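Local coordinates for protein tRNA (guanine(26)-N(2))-dimethyltransferase (Pyrococcus horikoshii, PDB 2DUL) that probably dimethylates N2 of the guanine at position 26 of a number of tRNAs, with S-adenosyl-L-methionine as the methyl donor, at residues A237-G240 and D241-L244; S142-E145 and F146-T149; R176-L179 and R180-A184; N122-M125 and A126-R130; L219-K223 and D224-R228. One frame throughout, in Å; residues are numbered along the deposited sequence.

Contact 1 (A237-G240 and D241-L244)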
# COMPACT_ATOMS: atom_id res chain seq x y z
N ALA A 237 23.04 7.76 -2.20
CA ALA A 237 23.55 6.45 -2.59
C ALA A 237 23.65 5.53 -1.38
O ALA A 237 23.25 4.37 -1.44
CB ALA A 237 24.92 6.60 -3.27
N ARG A 238 24.19 6.06 -0.29
CA ARG A 238 24.36 5.29 0.94
C ARG A 238 22.99 4.85 1.45
O ARG A 238 22.84 3.74 1.97
CB ARG A 238 25.03 6.15 2.03
CG ARG A 238 26.24 6.96 1.58
CD ARG A 238 25.91 8.03 0.51
NE ARG A 238 24.59 8.63 0.68
CZ ARG A 238 24.17 9.27 1.76
NH1 ARG A 238 22.95 9.77 1.80
NH2 ARG A 238 24.98 9.41 2.80
N LYS A 239 22.00 5.72 1.32
CA LYS A 239 20.65 5.41 1.75
C LYS A 239 20.08 4.29 0.86
O LYS A 239 19.32 3.44 1.32
CB LYS A 239 19.78 6.67 1.69
CG LYS A 239 20.26 7.73 2.68
CD LYS A 239 19.48 9.03 2.58
CE LYS A 239 20.04 10.06 3.55
NZ LYS A 239 19.41 11.40 3.37
N GLY A 240 20.48 4.31 -0.40
CA GLY A 240 20.05 3.27 -1.32
C GLY A 240 20.70 1.97 -0.87
O GLY A 240 20.05 0.93 -0.83
N ASP A 241 21.99 2.03 -0.52
CA ASP A 241 22.70 0.83 -0.07
C ASP A 241 22.05 0.22 1.17
O ASP A 241 21.85 -1.00 1.24
CB ASP A 241 24.17 1.15 0.25
CG ASP A 241 24.96 1.59 -0.98
OD1 ASP A 241 24.61 1.17 -2.10
OD2 ASP A 241 25.95 2.34 -0.81
N GLU A 242 21.73 1.05 2.15
CA GLU A 242 21.12 0.58 3.39
C GLU A 242 19.74 -0.02 3.14
O GLU A 242 19.31 -0.93 3.84
CB GLU A 242 21.00 1.73 4.39
CG GLU A 242 22.34 2.36 4.74
CD GLU A 242 22.21 3.60 5.61
OE1 GLU A 242 21.48 4.53 5.22
OE2 GLU A 242 22.84 3.63 6.69
N THR A 243 19.04 0.51 2.14
CA THR A 243 17.71 0.01 1.79
C THR A 243 17.84 -1.39 1.20
O THR A 243 17.12 -2.30 1.60
CB THR A 243 17.02 0.95 0.79
OG1 THR A 243 16.85 2.24 1.40
CG2 THR A 243 15.64 0.42 0.39
N LEU A 244 18.77 -1.57 0.26
CA LEU A 244 18.96 -2.88 -0.34
C LEU A 244 19.39 -3.90 0.73
O LEU A 244 19.13 -5.10 0.59
CB LEU A 244 20.00 -2.83 -1.47
CG LEU A 244 19.62 -2.02 -2.72
CD1 LEU A 244 20.74 -2.13 -3.75
CD2 LEU A 244 18.31 -2.55 -3.30

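Contact 2 (S142-E145 and F146-T149)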
# COMPACT_ATOMS: atom_id res chain seq x y z
N SER A 142 -1.80 -4.37 -11.96
CA SER A 142 -0.40 -4.12 -11.62
C SER A 142 0.07 -2.68 -11.86
O SER A 142 -0.31 -2.05 -12.83
CB SER A 142 0.50 -5.07 -12.42
OG SER A 142 1.87 -4.84 -12.15
N PRO A 143 0.90 -2.15 -10.95
CA PRO A 143 1.41 -0.78 -11.09
C PRO A 143 2.82 -0.78 -11.70
O PRO A 143 3.43 0.27 -11.87
CB PRO A 143 1.46 -0.30 -9.65
CG PRO A 143 1.97 -1.55 -8.94
CD PRO A 143 1.17 -2.68 -9.60
N MET A 144 3.31 -1.97 -12.02
CA MET A 144 4.66 -2.11 -12.55
C MET A 144 5.00 -1.39 -13.84
O MET A 144 6.15 -0.98 -14.03
CB MET A 144 5.02 -3.60 -12.65
CG MET A 144 5.04 -4.31 -11.29
SD MET A 144 6.09 -3.41 -10.09
CE MET A 144 7.73 -3.47 -10.91
N GLU A 145 4.04 -1.19 -14.73
CA GLU A 145 4.35 -0.47 -15.97
C GLU A 145 4.52 1.03 -15.71
O GLU A 145 4.97 1.77 -16.58
CB GLU A 145 3.25 -0.70 -17.01
CG GLU A 145 1.92 -0.06 -16.67
CD GLU A 145 0.81 -0.47 -17.62
OE1 GLU A 145 0.98 -0.29 -18.85
OE2 GLU A 145 -0.24 -0.96 -17.15
N PHE A 146 4.18 1.48 -14.50
CA PHE A 146 4.27 2.90 -14.14
C PHE A 146 5.27 3.22 -13.02
O PHE A 146 5.58 4.39 -12.77
CB PHE A 146 2.89 3.43 -13.69
CG PHE A 146 1.79 3.21 -14.70
CD1 PHE A 146 1.75 3.94 -15.88
CD2 PHE A 146 0.80 2.27 -14.46
CE1 PHE A 146 0.74 3.74 -16.81
CE2 PHE A 146 -0.23 2.05 -15.39
CZ PHE A 146 -0.26 2.79 -16.57
N LEU A 147 5.75 2.19 -12.33
CA LEU A 147 6.65 2.38 -11.20
C LEU A 147 7.96 3.12 -11.45
O LEU A 147 8.32 4.02 -10.69
CB LEU A 147 6.97 1.03 -10.55
CG LEU A 147 7.93 1.12 -9.36
CD1 LEU A 147 7.28 1.91 -8.22
CD2 LEU A 147 8.30 -0.29 -8.88
N ASP A 148 8.68 2.74 -12.50
CA ASP A 148 9.97 3.38 -12.76
C ASP A 148 9.83 4.88 -13.02
O ASP A 148 10.61 5.69 -12.52
CB ASP A 148 10.70 2.72 -13.92
CG ASP A 148 12.15 3.17 -14.02
OD1 ASP A 148 12.90 2.94 -13.05
OD2 ASP A 148 12.53 3.75 -15.05
N THR A 149 8.82 5.26 -13.80
CA THR A 149 8.61 6.67 -14.10
C THR A 149 8.15 7.43 -12.86
O THR A 149 8.55 8.57 -12.64
CB THR A 149 7.60 6.85 -15.25
OG1 THR A 149 8.03 6.09 -16.38
CG2 THR A 149 7.51 8.33 -15.66
O HOH W 1 7.94 0.92 -14.72
O HOH W 2 7.20 3.58 -15.70

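Contact 3 (R176-L179 and R180-A184)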
# COMPACT_ATOMS: atom_id res chain seq x y z
N ARG A 176 4.63 -17.65 -12.50
CA ARG A 176 5.36 -17.15 -13.67
C ARG A 176 5.09 -15.67 -13.88
O ARG A 176 6.00 -14.91 -14.21
CB ARG A 176 4.99 -17.95 -14.92
CG ARG A 176 5.27 -19.43 -14.76
CD ARG A 176 5.46 -20.13 -16.08
NE ARG A 176 5.72 -21.55 -15.87
CZ ARG A 176 6.27 -22.36 -16.77
NH1 ARG A 176 6.62 -21.89 -17.96
NH2 ARG A 176 6.47 -23.64 -16.48
N ALA A 177 3.84 -15.26 -13.70
CA ALA A 177 3.48 -13.86 -13.86
C ALA A 177 4.17 -13.03 -12.77
O ALA A 177 4.57 -11.89 -13.01
CB ALA A 177 1.97 -13.69 -13.77
N CYS A 178 4.32 -13.60 -11.57
CA CYS A 178 4.96 -12.87 -10.48
C CYS A 178 6.43 -12.64 -10.82
O CYS A 178 6.97 -11.58 -10.54
CB CYS A 178 4.83 -13.62 -9.15
SG CYS A 178 5.34 -12.62 -7.70
N LEU A 179 7.07 -13.64 -11.41
CA LEU A 179 8.47 -13.51 -11.79
C LEU A 179 8.62 -12.40 -12.84
O LEU A 179 9.54 -11.58 -12.76
CB LEU A 179 9.00 -14.82 -12.38
CG LEU A 179 9.85 -15.73 -11.48
CD1 LEU A 179 9.08 -16.09 -10.22
CD2 LEU A 179 10.24 -16.99 -12.26
N ARG A 180 7.72 -12.38 -13.81
CA ARG A 180 7.76 -11.38 -14.87
C ARG A 180 7.49 -9.96 -14.39
O ARG A 180 8.21 -9.02 -14.76
CB ARG A 180 6.77 -11.71 -15.99
CG ARG A 180 7.03 -13.01 -16.75
CD ARG A 180 6.37 -12.98 -18.13
NE ARG A 180 4.95 -12.62 -18.05
CZ ARG A 180 3.98 -13.45 -17.67
NH1 ARG A 180 4.25 -14.70 -17.34
NH2 ARG A 180 2.73 -13.01 -17.61
N LYS A 181 6.46 -9.79 -13.58
CA LYS A 181 6.07 -8.46 -13.10
C LYS A 181 6.86 -7.93 -11.91
O LYS A 181 7.27 -6.76 -11.90
CB LYS A 181 4.58 -8.44 -12.74
CG LYS A 181 3.65 -8.82 -13.89
CD LYS A 181 2.20 -8.91 -13.43
CE LYS A 181 1.30 -9.49 -14.51
NZ LYS A 181 1.22 -8.60 -15.70
N TYR A 182 7.07 -8.78 -10.91
CA TYR A 182 7.75 -8.38 -9.68
C TYR A 182 9.16 -8.90 -9.48
O TYR A 182 9.80 -8.56 -8.47
CB TYR A 182 6.88 -8.77 -8.48
CG TYR A 182 5.53 -8.10 -8.54
CD1 TYR A 182 5.38 -6.77 -8.18
CD2 TYR A 182 4.40 -8.79 -9.00
CE1 TYR A 182 4.15 -6.12 -8.28
CE2 TYR A 182 3.16 -8.15 -9.11
CZ TYR A 182 3.05 -6.82 -8.75
OH TYR A 182 1.85 -6.16 -8.86
N LEU A 183 9.66 -9.69 -10.42
CA LEU A 183 11.00 -10.26 -10.33
C LEU A 183 11.25 -10.87 -8.94
O LEU A 183 12.27 -10.60 -8.29
CB LEU A 183 12.04 -9.18 -10.65
CG LEU A 183 11.95 -8.62 -12.08
CD1 LEU A 183 12.95 -7.49 -12.27
CD2 LEU A 183 12.21 -9.75 -13.08
N ALA A 184 10.31 -11.70 -8.50
CA ALA A 184 10.41 -12.36 -7.20
C ALA A 184 9.61 -13.67 -7.23
O ALA A 184 8.64 -13.79 -7.99
CB ALA A 184 9.86 -11.44 -6.10

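Contact 4 (N122-M125 and A126-R130)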
# COMPACT_ATOMS: atom_id res chain seq x y z
N ASN A 122 2.47 7.57 -17.78
CA ASN A 122 3.92 7.56 -17.97
C ASN A 122 4.40 8.82 -18.70
O ASN A 122 5.48 9.34 -18.40
CB ASN A 122 4.37 6.32 -18.76
CG ASN A 122 4.61 5.11 -17.86
OD1 ASN A 122 5.10 5.24 -16.74
ND2 ASN A 122 4.28 3.93 -18.37
N ARG A 123 3.60 9.31 -19.64
CA ARG A 123 3.98 10.51 -20.37
C ARG A 123 3.90 11.73 -19.45
O ARG A 123 4.80 12.57 -19.44
CB ARG A 123 3.09 10.70 -21.60
CG ARG A 123 3.52 11.85 -22.50
CD ARG A 123 2.82 11.76 -23.86
NE ARG A 123 3.13 12.89 -24.74
CZ ARG A 123 2.62 14.11 -24.61
NH1 ARG A 123 1.76 14.37 -23.63
NH2 ARG A 123 2.96 15.07 -25.46
N LEU A 124 2.82 11.82 -18.68
CA LEU A 124 2.67 12.95 -17.76
C LEU A 124 3.79 12.97 -16.72
O LEU A 124 4.41 14.01 -16.49
CB LEU A 124 1.31 12.89 -17.05
CG LEU A 124 1.08 13.98 -15.99
CD1 LEU A 124 1.26 15.37 -16.60
CD2 LEU A 124 -0.31 13.83 -15.41
N MET A 125 4.07 11.82 -16.10
CA MET A 125 5.12 11.77 -15.09
C MET A 125 6.51 12.04 -15.66
O MET A 125 7.38 12.60 -14.97
CB MET A 125 5.08 10.42 -14.35
CG MET A 125 3.82 10.24 -13.51
SD MET A 125 3.86 8.80 -12.44
CE MET A 125 3.74 7.45 -13.66
N ALA A 126 6.73 11.66 -16.92
CA ALA A 126 8.02 11.91 -17.57
C ALA A 126 8.19 13.41 -17.80
O ALA A 126 9.31 13.93 -17.78
CB ALA A 126 8.09 11.17 -18.90
N GLU A 127 7.07 14.10 -18.02
CA GLU A 127 7.09 15.54 -18.24
C GLU A 127 7.33 16.29 -16.92
O GLU A 127 7.92 17.37 -16.91
CB GLU A 127 5.76 16.00 -18.86
CG GLU A 127 5.45 15.33 -20.19
CD GLU A 127 4.18 15.86 -20.85
OE1 GLU A 127 3.12 15.88 -20.18
OE2 GLU A 127 4.24 16.24 -22.03
N ARG A 128 6.88 15.71 -15.81
CA ARG A 128 7.04 16.33 -14.49
C ARG A 128 8.11 15.60 -13.67
O ARG A 128 7.81 14.89 -12.71
CB ARG A 128 5.70 16.27 -13.73
CG ARG A 128 4.54 17.01 -14.40
CD ARG A 128 4.64 18.53 -14.23
NE ARG A 128 5.48 19.15 -15.26
CZ ARG A 128 6.57 19.86 -15.01
NH1 ARG A 128 6.97 20.05 -13.76
NH2 ARG A 128 7.26 20.39 -16.00
N HIS A 129 9.37 15.79 -14.07
CA HIS A 129 10.51 15.17 -13.42
C HIS A 129 10.78 15.79 -12.05
O HIS A 129 10.84 17.01 -11.93
CB HIS A 129 11.73 15.32 -14.33
CG HIS A 129 12.96 14.61 -13.83
ND1 HIS A 129 13.02 13.25 -13.68
CD2 HIS A 129 14.17 15.09 -13.46
CE1 HIS A 129 14.22 12.91 -13.24
NE2 HIS A 129 14.94 14.01 -13.10
N ARG A 130 10.95 14.95 -11.02
CA ARG A 130 11.23 15.42 -9.66
C ARG A 130 10.33 16.60 -9.33
O ARG A 130 10.80 17.68 -8.96
CB ARG A 130 12.70 15.85 -9.56
CG ARG A 130 13.69 14.73 -9.87
CD ARG A 130 13.54 13.58 -8.88
NE ARG A 130 14.33 12.43 -9.28
CZ ARG A 130 14.09 11.19 -8.87
NH1 ARG A 130 14.86 10.19 -9.28
NH2 ARG A 130 13.07 10.95 -8.04

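Contact 5 (L219-K223 and D224-R228)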
# COMPACT_ATOMS: atom_id res chain seq x y z
N LEU A 219 3.67 2.99 5.61
CA LEU A 219 2.58 2.06 5.90
C LEU A 219 2.35 1.16 4.71
O LEU A 219 2.19 1.63 3.59
CB LEU A 219 1.30 2.83 6.21
CG LEU A 219 0.01 2.00 6.28
CD1 LEU A 219 0.10 1.02 7.44
CD2 LEU A 219 -1.19 2.92 6.44
N ALA A 220 2.33 -0.15 4.95
CA ALA A 220 2.07 -1.12 3.89
C ALA A 220 1.14 -2.15 4.50
O ALA A 220 1.37 -2.62 5.62
CB ALA A 220 3.36 -1.77 3.43
N TYR A 221 0.09 -2.49 3.78
CA TYR A 221 -0.88 -3.44 4.30
C TYR A 221 -1.64 -4.17 3.21
O TYR A 221 -1.55 -3.83 2.03
CB TYR A 221 -1.86 -2.70 5.22
CG TYR A 221 -2.73 -1.69 4.51
CD1 TYR A 221 -3.95 -2.06 3.95
CD2 TYR A 221 -2.34 -0.35 4.39
CE1 TYR A 221 -4.76 -1.14 3.29
CE2 TYR A 221 -3.15 0.59 3.73
CZ TYR A 221 -4.36 0.18 3.19
OH TYR A 221 -5.16 1.09 2.54
N TYR A 222 -2.39 -5.19 3.63
CA TYR A 222 -3.21 -5.98 2.72
C TYR A 222 -4.66 -5.80 3.16
O TYR A 222 -4.95 -5.74 4.35
CB TYR A 222 -2.84 -7.47 2.82
CG TYR A 222 -3.83 -8.36 2.12
CD1 TYR A 222 -3.77 -8.55 0.74
CD2 TYR A 222 -4.86 -8.98 2.83
CE1 TYR A 222 -4.72 -9.32 0.08
CE2 TYR A 222 -5.82 -9.75 2.17
CZ TYR A 222 -5.74 -9.92 0.80
OH TYR A 222 -6.69 -10.67 0.14
N LYS A 223 -5.57 -5.72 2.19
CA LYS A 223 -6.98 -5.56 2.50
C LYS A 223 -7.87 -5.96 1.33
O LYS A 223 -7.75 -5.42 0.24
CB LYS A 223 -7.29 -4.11 2.89
CG LYS A 223 -8.72 -3.88 3.37
CD LYS A 223 -8.95 -4.53 4.73
CE LYS A 223 -10.30 -4.13 5.32
NZ LYS A 223 -11.44 -4.72 4.58
N ASP A 224 -8.74 -6.93 1.59
CA ASP A 224 -9.69 -7.41 0.59
C ASP A 224 -9.11 -7.56 -0.81
O ASP A 224 -9.56 -6.91 -1.76
CB ASP A 224 -10.90 -6.47 0.54
CG ASP A 224 -12.13 -7.14 -0.07
OD1 ASP A 224 -13.11 -6.43 -0.36
OD2 ASP A 224 -12.10 -8.37 -0.25
N HIS A 225 -8.10 -8.41 -0.93
CA HIS A 225 -7.46 -8.70 -2.20
C HIS A 225 -6.71 -7.59 -2.92
O HIS A 225 -6.60 -7.60 -4.14
CB HIS A 225 -8.49 -9.34 -3.13
CG HIS A 225 -9.11 -10.58 -2.58
ND1 HIS A 225 -8.35 -11.68 -2.21
CD2 HIS A 225 -10.39 -10.90 -2.30
CE1 HIS A 225 -9.15 -12.62 -1.72
NE2 HIS A 225 -10.39 -12.17 -1.77
N TYR A 226 -6.22 -6.61 -2.17
CA TYR A 226 -5.42 -5.56 -2.78
C TYR A 226 -4.27 -5.24 -1.84
O TYR A 226 -4.42 -5.31 -0.62
CB TYR A 226 -6.27 -4.32 -3.13
CG TYR A 226 -6.66 -3.39 -2.01
CD1 TYR A 226 -5.72 -2.58 -1.38
CD2 TYR A 226 -8.00 -3.25 -1.63
CE1 TYR A 226 -6.09 -1.65 -0.41
CE2 TYR A 226 -8.39 -2.33 -0.65
CZ TYR A 226 -7.43 -1.52 -0.05
OH TYR A 226 -7.80 -0.59 0.90
N PHE A 227 -3.12 -4.94 -2.42
CA PHE A 227 -1.93 -4.64 -1.65
C PHE A 227 -1.63 -3.15 -1.75
O PHE A 227 -1.68 -2.58 -2.84
CB PHE A 227 -0.76 -5.47 -2.17
CG PHE A 227 -1.04 -6.95 -2.19
CD1 PHE A 227 -1.91 -7.50 -3.13
CD2 PHE A 227 -0.46 -7.79 -1.24
CE1 PHE A 227 -2.19 -8.87 -3.14
CE2 PHE A 227 -0.74 -9.16 -1.24
CZ PHE A 227 -1.61 -9.70 -2.19
N ARG A 228 -1.29 -2.55 -0.62
CA ARG A 228 -1.03 -1.12 -0.53
C ARG A 228 0.33 -0.83 0.11
O ARG A 228 0.68 -1.41 1.13
CB ARG A 228 -2.11 -0.45 0.32
CG ARG A 228 -2.99 0.57 -0.37
CD ARG A 228 -2.19 1.75 -0.91
NE ARG A 228 -3.03 2.94 -1.05
CZ ARG A 228 -2.79 3.93 -1.91
NH1 ARG A 228 -1.74 3.88 -2.71
NH2 ARG A 228 -3.60 4.98 -1.94
O HOH W 3 -5.02 3.31 1.01

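Contact 1 (A237-G240 and D241-L244)
Thr-243 turns its hydroxyl back onto the carbonyl of Lys-239, one helical turn earlier, and OG1 of Thr-243 donates to Lys-239 O at 2.7 Å. The first torsion makes this possible: at chi1 -62° OG1 stands beside the backbone N and opposite the carbonyl carbon, which directs it back toward the preceding turn. The amide of Thr-243 reaches the same acceptor, its N lying 3.1 Å from Lys-239 O, and the two donors approach from opposite faces of the carbonyl plane. OG1 is also bonded to Ile-215 N, so this buried hydroxyl ties the helix to a strand. A valine here would probably leave Lys-239 O with a single donor from this residue and the Ile-215 amide without its mate. Glu-242 folds in the same sense at chi1 -59°, laying its CG 3.1 Å from Arg-238 O, but the charged ends stay apart, with Glu-242 OE1 6.4 Å from Arg-238 NH1. Lys-239 runs extended from CG onward, and its NZ bonds to Asp-235 O. Asp-241 N to Ala-237 O, at 2.8 Å, and Leu-244 N to Gly-240 O, at 3.0 Å, complete the i to i+4 pattern of an alpha helix, with the side-chain-to-backbone bond typical of a helical threonine.

Contact 2 (S142-E145 and F146-T149)
Glu-145 and Phe-146 lie side by side, and the methylene CG of Glu-145 sits over one face of the phenylalanine ring, 3.4 Å from the centroid of the Phe-146 ring and 19° off its normal, a CH-pi contact. The carboxylate follows, its plane 27° from the ring plane, so the two flat groups are roughly stacked. At chi1 68° CG of Glu-145 lies between its backbone N and carbonyl carbon, which brings it over the ring. On another side of the turn Met-144, bent at both chi2 and chi3, brings its CE to 3.8 Å from Leu-147 CD2.

The backbone beneath is only starting to wind. Phe-146 N donates to Pro-143 O at 3.0 Å, whereas the bond from Leu-147 N to that oxygen is weak. Two waters bridge the next turns, one from Met-144 O to Asp-148 N and one from Glu-145 O to Thr-149 N. Ser-142 OG caps the start, accepting from Met-144 N at 3.2 Å.

Farther out, Phe-146 rests on Ala-121, Asn-122 and Met-125 of helix 121-127, close to the predicted S-adenosyl-L-methionine site. Met-144 and Leu-147 meet Tyr-207 of helix 192-209, while Pro-143 and Leu-147 pack on strand 158-164.

Contact 3 (R176-L179 and R180-A184)
Arg-180 doubles back over the preceding turn, and its chain can be traced atom by atom. Arg-180 CB lies 3.7 Å from Ala-177 O. Arg-180 CG, put beside the backbone N by chi1 -63°, comes to 3.3 Å from Arg-176 O. The chain then bends at chi3 (-52°), which lays the guanidinium over the backbone of Ala-177: Ala-177 CA stands 3.4 Å above the Arg-180 guanidinium plane, toward the rim. At the tip the two nitrogens divide: Arg-180 NH1 comes nearest to Arg-176 O, 3.6 Å away, while Arg-180 NH2 lies 4.0 Å from Ala-177 CB.

These residues form the last turns of helix 175-182. Arg-180 N, Lys-181 N and Tyr-182 N donate to the carbonyls four residues back, but the next bond, Leu-183 N to Leu-179 O, is weak, and Leu-183 leaves helical geometry with positive phi, ending the helix. Leu-183 CA still makes a CA-H...O contact with Leu-179 O at 3.1 Å.

On the buried side Cys-178 SG approaches the Tyr-182 ring obliquely, 4.2 Å from Tyr-182 CD2, as a sulfur-aromatic contact. Tyr-182 also packs on Pro-169 and on Ile-199 of helix 192-209, and Arg-206 of that helix bonds to the carbonyls of Tyr-182 and Leu-183.

Contact 4 (N122-M125 and A126-R130)
Glu-127 lies tight against the carbonyl of Arg-123 at its base and meets the arginine side chain only through charge at its end. At chi1 -59° CG of Glu-127 stands beside the backbone N and is pressed to 2.9 Å from Arg-123 O, the same oxygen that accepts from Glu-127 N at 3.1 Å. The chain then runs extended to a looser salt bridge on the exposed side: Glu-127 OE2 is 3.5 Å from Arg-123 NH1 but 3.3 Å above the Arg-123 guanidinium plane, with the two flat groups 54° apart, so no N-H points at the oxygen. The stronger partner of this guanidinium is Asp-119, and Glu-127 OE1 has a long, weak ion pair with Arg-105. Replacing Glu-127 by alanine is likely to leave the Arg-123 guanidinium to Asp-119, take from Arg-105 its long-range partner and uncover the Arg-123 carbonyl.

This is the C-terminal end of helix 121-127, whose first residue, Ala-121, is with Asp-120 predicted to bind S-adenosyl-L-methionine. Arg-128 N still reaches Leu-124 O at 3.1 Å, yet Arg-128 itself has left helical phi/psi (psi 72°).

Against that exposed, charged end stands the buried flank: Leu-124 packs on Trp-75 and Leu-52 of the central sheet, and Met-125 on Leu-52 and on Thr-149 and Ala-150 of helix 144-153. Ala-126 is exposed, though its CB lies 3.2 Å from Asn-122 O.

Contact 5 (L219-K223 and D224-R228)
The Tyr-221 ring carries Arg-228 CB over one face, 3.8 Å from the centroid of the Tyr-221 ring and 18° off its normal, while Tyr-226 OH lies at its edge, near the ring plane. Over one face of the Tyr-226 ring sits Lys-223 CB, 4.2 Å from the Tyr-226 centroid, a second CH-pi contact. On the other face of the sheet, that of Tyr-222 and Phe-227, Tyr-222 turns its edge to the face of Phe-227 in a T-shaped pair, centroids 5.1 Å apart and planes at 61°; Tyr-222 CD1 is the leading atom, 3.7 Å from Phe-227 CE2. With CG swung opposite the backbone N (chi1 169°), the Tyr-222 ring extends along the turn until its OH takes a weak bond from His-225 N. Its ring also stacks with His-193.

The backbone is a beta hairpin, strands 213-223 and 226-235, at the edge of the central methyltransferase sheet. Tyr-221 and Arg-228 form a hydrogen-bonded antiparallel pair, Tyr-221 N to Arg-228 O at 2.9 Å and Arg-228 N to Tyr-221 O at 3.0 Å. Tyr-222 and Phe-227 are the non-hydrogen-bonded pair. Asp-224 and His-225, both with positive phi, make the turn, and Asp-224 forms a salt bridge with Arg-31.

Water 3 joins Tyr-221 OH, 2.7 Å away, to Arg-228 NE, in the plane of the guanidinium. Arg-228 NH1 forms a salt bridge with Asp-136, and its guanidinium lies close to Arg-61, predicted to bind S-adenosyl-L-methionine.

How the contacts relate
Along the chain the order is contact 4, 2, 3, 5, 1. Contacts 2 and 4 have centres about 13 Å apart and touch, Asn-122 reaching both Glu-145 and Thr-149, so helices 121-127 and 144-153 pack together. Contact 3 is equally far from contact 2 and touches it through Tyr-182. Contact 5 lies about 17 Å from contact 2 between centres; its hairpin forms the edge of the central mixed sheet, next to strand 158-164, on which contact 2 packs. Contacts 2, 4 and 5 all border the predicted cofactor site. Strand 226-235 leads into helix 237-244 of contact 1, whose centre is 21 to 25 Å from the others, away from that site, as plain packing on helix 192-209, which contacts 2, 3 and 5 also touch.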